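Local coordinates for cell wall surface anchor protein (Streptococcus agalactiae, PDB 4Z1P) that probably serves as a cell-wall-anchored adhesin of the antigen I/II type, helping the streptococcus attach to its surroundings, at residues A28-K42 / V131-V145. Sequence-based numbering, arbitrary orientation.
Sequences ATLDYVAKQNFSQYK and VQKGLDITYNLSFKV
Asp-136 joins the end of strand 29-36 to the turn after it: OD1 holds the backbone of Phe-38 and Ser-39, OD2 the side chain of Lys-35. Asp-136 OD1 accepts two backbone N-H groups, from Phe-38 N at 2.8 Å, on its anti side and somewhat out of the carboxylate plane, and from Ser-39 N, nearly in line with the C-O bond. Asp-136 OD2 takes the salt bridge from Lys-35 NZ at 3.0 Å, which arrives from above the carboxylate plane; bends at chi3 and chi4 bring the ammonium over the carboxylate, where it also donates to OD1 of Asn-37, whose ND2 donates to Pro-6 O. These donors probably keep the carboxylate ionised and fix its rotation. Next to these bonds, the Phe-38 ring receives Val-131 CG2 almost exactly over its centre, 3.7 Å from the centroid and 4° off the normal, a CH-pi contact, while Ile-137 CG1 approaches CE2 obliquely.

Along the antiparallel strands 29-36 and 137-145, the hydrogen-bonded pairs run from Leu-30 with Phe-143 to Gln-36 with Ile-137, and their side chains line the buried face. There Tyr-139 OH donates to Gln-36 OE1 over 2.7 Å, from above the amide's carbonyl plane; Gln-36 reaches it because its chain is extended, with CG anti to the backbone N (chi1 176°). Tyr-32 CE2 meets Phe-143 CD2 rim to rim at 3.5 Å, ring planes 69° apart. On the other face, Val-33 CG1 presses tightly on Thr-138 CG2, 3.5 Å away, and one water bridges Tyr-32 O and Asn-140 OD1.

The two strands are the central pair of a four-stranded antiparallel sheet, flanked by 8-11 and 65-75. Its face carrying Tyr-32 and Tyr-139 packs on the five-stranded sheet, forming the beta sandwich of this antigen I/II C2-type domain: Tyr-32 touches strands 153-162 and 165-177, Tyr-139 stacks on Phe-57, and Phe-38 and Val-131 both touch Phe-126 of helix 123-131.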
# COMPACT_ATOMS: atom_id res chain seq x y z
N ALA A 28 -2.25 -1.34 -3.01
CA ALA A 28 -0.95 -1.98 -2.81
C ALA A 28 -1.06 -3.48 -2.62
O ALA A 28 -2.04 -3.95 -2.13
CB ALA A 28 -0.30 -1.40 -1.55
N THR A 29 -0.07 -4.22 -3.07
CA THR A 29 0.04 -5.63 -2.69
C THR A 29 1.13 -5.70 -1.61
O THR A 29 2.23 -5.21 -1.83
CB THR A 29 0.40 -6.39 -3.95
OG1 THR A 29 -0.79 -6.45 -4.77
CG2 THR A 29 0.79 -7.82 -3.65
N LEU A 30 0.85 -6.26 -0.43
CA LEU A 30 1.88 -6.42 0.55
C LEU A 30 2.61 -7.74 0.30
O LEU A 30 2.01 -8.82 0.45
CB LEU A 30 1.33 -6.36 1.96
CG LEU A 30 0.92 -5.00 2.53
CD1 LEU A 30 2.12 -4.10 2.75
CD2 LEU A 30 -0.08 -4.31 1.61
N ASP A 31 3.91 -7.65 -0.04
CA ASP A 31 4.71 -8.80 -0.41
C ASP A 31 5.63 -9.12 0.74
O ASP A 31 6.64 -8.45 0.95
CB ASP A 31 5.48 -8.51 -1.68
CG ASP A 31 4.49 -8.28 -2.85
OD1 ASP A 31 3.66 -9.18 -3.10
OD2 ASP A 31 4.52 -7.19 -3.47
N TYR A 32 5.26 -10.18 1.43
CA TYR A 32 5.97 -10.57 2.63
C TYR A 32 6.82 -11.80 2.40
O TYR A 32 6.44 -12.73 1.61
CB TYR A 32 4.98 -10.89 3.71
CG TYR A 32 4.10 -9.79 4.21
CD1 TYR A 32 4.64 -8.63 4.78
CD2 TYR A 32 2.76 -9.97 4.32
CE1 TYR A 32 3.81 -7.64 5.32
CE2 TYR A 32 1.94 -9.04 4.92
CZ TYR A 32 2.48 -7.83 5.38
OH TYR A 32 1.64 -6.87 5.88
N VAL A 33 7.92 -11.85 3.15
CA VAL A 33 8.78 -12.98 3.15
C VAL A 33 8.99 -13.40 4.58
O VAL A 33 9.52 -12.66 5.41
CB VAL A 33 10.15 -12.74 2.47
CG1 VAL A 33 10.98 -14.01 2.51
CG2 VAL A 33 9.99 -12.18 1.11
N ALA A 34 8.52 -14.59 4.88
CA ALA A 34 8.55 -15.08 6.20
C ALA A 34 9.38 -16.28 6.28
O ALA A 34 9.30 -17.16 5.38
CB ALA A 34 7.18 -15.40 6.68
N LYS A 35 10.11 -16.38 7.38
CA LYS A 35 10.99 -17.52 7.61
C LYS A 35 10.74 -18.30 8.86
O LYS A 35 10.71 -17.76 9.96
CB LYS A 35 12.44 -17.09 7.64
CG LYS A 35 13.05 -16.97 6.29
CD LYS A 35 14.56 -16.86 6.38
CE LYS A 35 15.19 -18.21 6.61
NZ LYS A 35 16.41 -17.98 7.45
N GLN A 36 10.66 -19.60 8.66
CA GLN A 36 10.44 -20.62 9.67
C GLN A 36 11.81 -21.24 9.83
O GLN A 36 12.35 -21.92 8.88
CB GLN A 36 9.43 -21.66 9.14
CG GLN A 36 9.18 -22.84 10.07
CD GLN A 36 8.08 -23.74 9.51
OE1 GLN A 36 7.86 -23.78 8.31
NE2 GLN A 36 7.39 -24.44 10.39
N ASN A 37 12.46 -20.94 10.97
CA ASN A 37 13.87 -21.33 11.18
C ASN A 37 14.04 -22.69 11.81
O ASN A 37 13.48 -22.98 12.85
CB ASN A 37 14.58 -20.26 12.00
CG ASN A 37 14.83 -19.03 11.20
OD1 ASN A 37 15.35 -19.10 10.09
ND2 ASN A 37 14.37 -17.95 11.65
N PHE A 38 14.82 -23.54 11.13
CA PHE A 38 15.17 -24.86 11.65
C PHE A 38 16.68 -25.09 11.77
O PHE A 38 17.06 -26.15 12.23
CB PHE A 38 14.55 -26.03 10.79
CG PHE A 38 13.07 -26.10 10.81
CD1 PHE A 38 12.41 -26.08 11.99
CD2 PHE A 38 12.30 -26.18 9.60
CE1 PHE A 38 11.05 -26.12 12.06
CE2 PHE A 38 10.94 -26.26 9.67
CZ PHE A 38 10.31 -26.23 10.88
N SER A 39 17.51 -24.16 11.34
CA SER A 39 18.99 -24.40 11.30
C SER A 39 19.56 -24.73 12.67
O SER A 39 20.50 -25.54 12.80
CB SER A 39 19.72 -23.22 10.70
OG SER A 39 19.50 -22.08 11.46
N GLN A 40 18.85 -24.26 13.69
CA GLN A 40 19.20 -24.51 15.11
C GLN A 40 19.05 -25.96 15.55
O GLN A 40 19.64 -26.40 16.57
CB GLN A 40 18.48 -23.47 16.00
CG GLN A 40 16.97 -23.68 16.26
CD GLN A 40 16.09 -23.03 15.21
OE1 GLN A 40 16.55 -22.70 14.10
NE2 GLN A 40 14.80 -22.80 15.57
N TYR A 41 18.28 -26.75 14.79
CA TYR A 41 18.07 -28.09 15.14
C TYR A 41 18.95 -29.08 14.38
O TYR A 41 18.81 -30.31 14.54
CB TYR A 41 16.59 -28.45 14.87
CG TYR A 41 15.64 -27.59 15.63
CD1 TYR A 41 15.65 -27.57 17.04
CD2 TYR A 41 14.70 -26.76 14.99
CE1 TYR A 41 14.75 -26.76 17.74
CE2 TYR A 41 13.81 -25.94 15.72
CZ TYR A 41 13.85 -25.92 17.10
OH TYR A 41 12.95 -25.12 17.83
N LYS A 42 19.87 -28.57 13.58
CA LYS A 42 20.63 -29.42 12.73
C LYS A 42 21.34 -30.45 13.56
O LYS A 42 22.04 -30.09 14.48
CB LYS A 42 21.63 -28.66 11.87
CG LYS A 42 22.27 -29.59 10.83
CD LYS A 42 23.00 -28.84 9.72
CE LYS A 42 23.56 -29.86 8.73
NZ LYS A 42 23.97 -29.22 7.44
N VAL A 131 13.76 -30.59 9.17
CA VAL A 131 14.07 -29.99 10.51
C VAL A 131 15.44 -30.50 10.98
O VAL A 131 16.31 -29.70 11.36
CB VAL A 131 13.00 -30.34 11.55
CG1 VAL A 131 13.21 -29.72 12.93
CG2 VAL A 131 11.62 -29.88 11.03
N GLN A 132 15.58 -31.81 11.03
CA GLN A 132 16.84 -32.44 11.47
C GLN A 132 18.05 -32.07 10.63
O GLN A 132 19.22 -32.09 11.10
CB GLN A 132 16.63 -33.97 11.63
CG GLN A 132 17.73 -34.65 12.42
CD GLN A 132 17.54 -36.14 12.47
OE1 GLN A 132 17.09 -36.79 11.47
NE2 GLN A 132 17.82 -36.69 13.61
N LYS A 133 17.81 -31.73 9.39
CA LYS A 133 18.84 -31.20 8.51
C LYS A 133 19.09 -29.70 8.65
O LYS A 133 19.94 -29.15 8.00
CB LYS A 133 18.57 -31.61 7.06
CG LYS A 133 18.59 -33.15 6.90
CD LYS A 133 18.46 -33.62 5.42
CE LYS A 133 18.41 -35.17 5.37
NZ LYS A 133 18.24 -35.47 3.92
N GLY A 134 18.33 -29.02 9.49
CA GLY A 134 18.53 -27.65 9.63
C GLY A 134 18.13 -26.80 8.44
O GLY A 134 18.76 -25.80 8.20
N LEU A 135 17.08 -27.19 7.70
CA LEU A 135 16.71 -26.48 6.48
C LEU A 135 15.52 -25.54 6.77
O LEU A 135 14.40 -25.98 6.97
CB LEU A 135 16.32 -27.43 5.31
CG LEU A 135 17.46 -28.38 4.88
CD1 LEU A 135 17.05 -29.56 4.01
CD2 LEU A 135 18.59 -27.58 4.26
N ASP A 136 15.80 -24.26 6.78
CA ASP A 136 14.80 -23.24 7.08
C ASP A 136 13.74 -23.18 5.90
O ASP A 136 14.08 -23.45 4.73
CB ASP A 136 15.44 -21.92 7.06
CG ASP A 136 16.52 -21.72 8.19
OD1 ASP A 136 16.50 -22.46 9.15
OD2 ASP A 136 17.34 -20.80 8.03
N ILE A 137 12.53 -22.82 6.23
CA ILE A 137 11.45 -22.77 5.22
C ILE A 137 11.07 -21.30 5.01
O ILE A 137 10.85 -20.58 6.00
CB ILE A 137 10.20 -23.53 5.74
CG1 ILE A 137 10.53 -24.96 6.20
CG2 ILE A 137 9.09 -23.55 4.74
CD1 ILE A 137 11.35 -25.82 5.27
N THR A 138 10.97 -20.86 3.76
CA THR A 138 10.60 -19.51 3.44
C THR A 138 9.21 -19.45 2.82
O THR A 138 8.91 -20.18 1.82
CB THR A 138 11.60 -18.87 2.53
OG1 THR A 138 12.88 -18.82 3.19
CG2 THR A 138 11.17 -17.47 2.21
N TYR A 139 8.34 -18.65 3.43
CA TYR A 139 6.99 -18.46 2.90
C TYR A 139 6.95 -17.15 2.18
O TYR A 139 7.25 -16.10 2.80
CB TYR A 139 5.97 -18.52 4.03
CG TYR A 139 5.89 -19.80 4.78
CD1 TYR A 139 6.94 -20.25 5.57
CD2 TYR A 139 4.74 -20.53 4.77
CE1 TYR A 139 6.83 -21.38 6.36
CE2 TYR A 139 4.62 -21.70 5.48
CZ TYR A 139 5.64 -22.15 6.28
OH TYR A 139 5.54 -23.32 6.98
N ASN A 140 6.65 -17.17 0.87
CA ASN A 140 6.42 -15.93 0.16
C ASN A 140 4.93 -15.69 0.12
O ASN A 140 4.17 -16.41 -0.57
CB ASN A 140 7.02 -15.89 -1.26
CG ASN A 140 8.45 -15.38 -1.28
OD1 ASN A 140 8.72 -14.21 -1.61
ND2 ASN A 140 9.37 -16.24 -0.94
N LEU A 141 4.52 -14.67 0.82
CA LEU A 141 3.08 -14.44 1.05
C LEU A 141 2.67 -13.06 0.56
O LEU A 141 3.26 -12.09 0.92
CB LEU A 141 2.75 -14.56 2.49
CG LEU A 141 3.08 -15.89 3.18
CD1 LEU A 141 2.87 -15.72 4.69
CD2 LEU A 141 2.27 -17.06 2.61
N SER A 142 1.59 -12.94 -0.17
CA SER A 142 1.17 -11.64 -0.60
C SER A 142 -0.33 -11.38 -0.31
O SER A 142 -1.21 -12.24 -0.49
CB SER A 142 1.53 -11.39 -2.08
OG SER A 142 0.44 -11.71 -2.88
N PHE A 143 -0.60 -10.18 0.14
CA PHE A 143 -1.96 -9.77 0.63
C PHE A 143 -2.36 -8.51 -0.06
O PHE A 143 -1.50 -7.64 -0.31
CB PHE A 143 -1.96 -9.43 2.12
CG PHE A 143 -1.85 -10.60 3.07
CD1 PHE A 143 -2.99 -11.26 3.57
CD2 PHE A 143 -0.60 -11.03 3.54
CE1 PHE A 143 -2.85 -12.28 4.52
CE2 PHE A 143 -0.49 -12.07 4.45
CZ PHE A 143 -1.59 -12.66 4.97
N LYS A 144 -3.64 -8.40 -0.36
CA LYS A 144 -4.26 -7.14 -0.69
C LYS A 144 -4.75 -6.50 0.57
O LYS A 144 -4.87 -7.16 1.62
CB LYS A 144 -5.43 -7.31 -1.61
CG LYS A 144 -5.20 -8.06 -2.87
CD LYS A 144 -4.23 -7.38 -3.79
CE LYS A 144 -4.06 -8.20 -5.07
NZ LYS A 144 -2.74 -7.96 -5.75
N VAL A 145 -5.10 -5.22 0.49
CA VAL A 145 -5.57 -4.47 1.66
C VAL A 145 -7.08 -4.39 1.51
O VAL A 145 -7.59 -4.23 0.39
CB VAL A 145 -4.99 -3.02 1.69
CG1 VAL A 145 -5.49 -2.26 2.88
CG2 VAL A 145 -3.47 -3.07 1.71
O HOH W 1 -4.74 -3.54 -1.91
O HOH W 2 6.68 -12.29 -1.10
O HOH W 3 18.44 -20.10 10.23
O HOH W 4 21.59 -28.65 5.83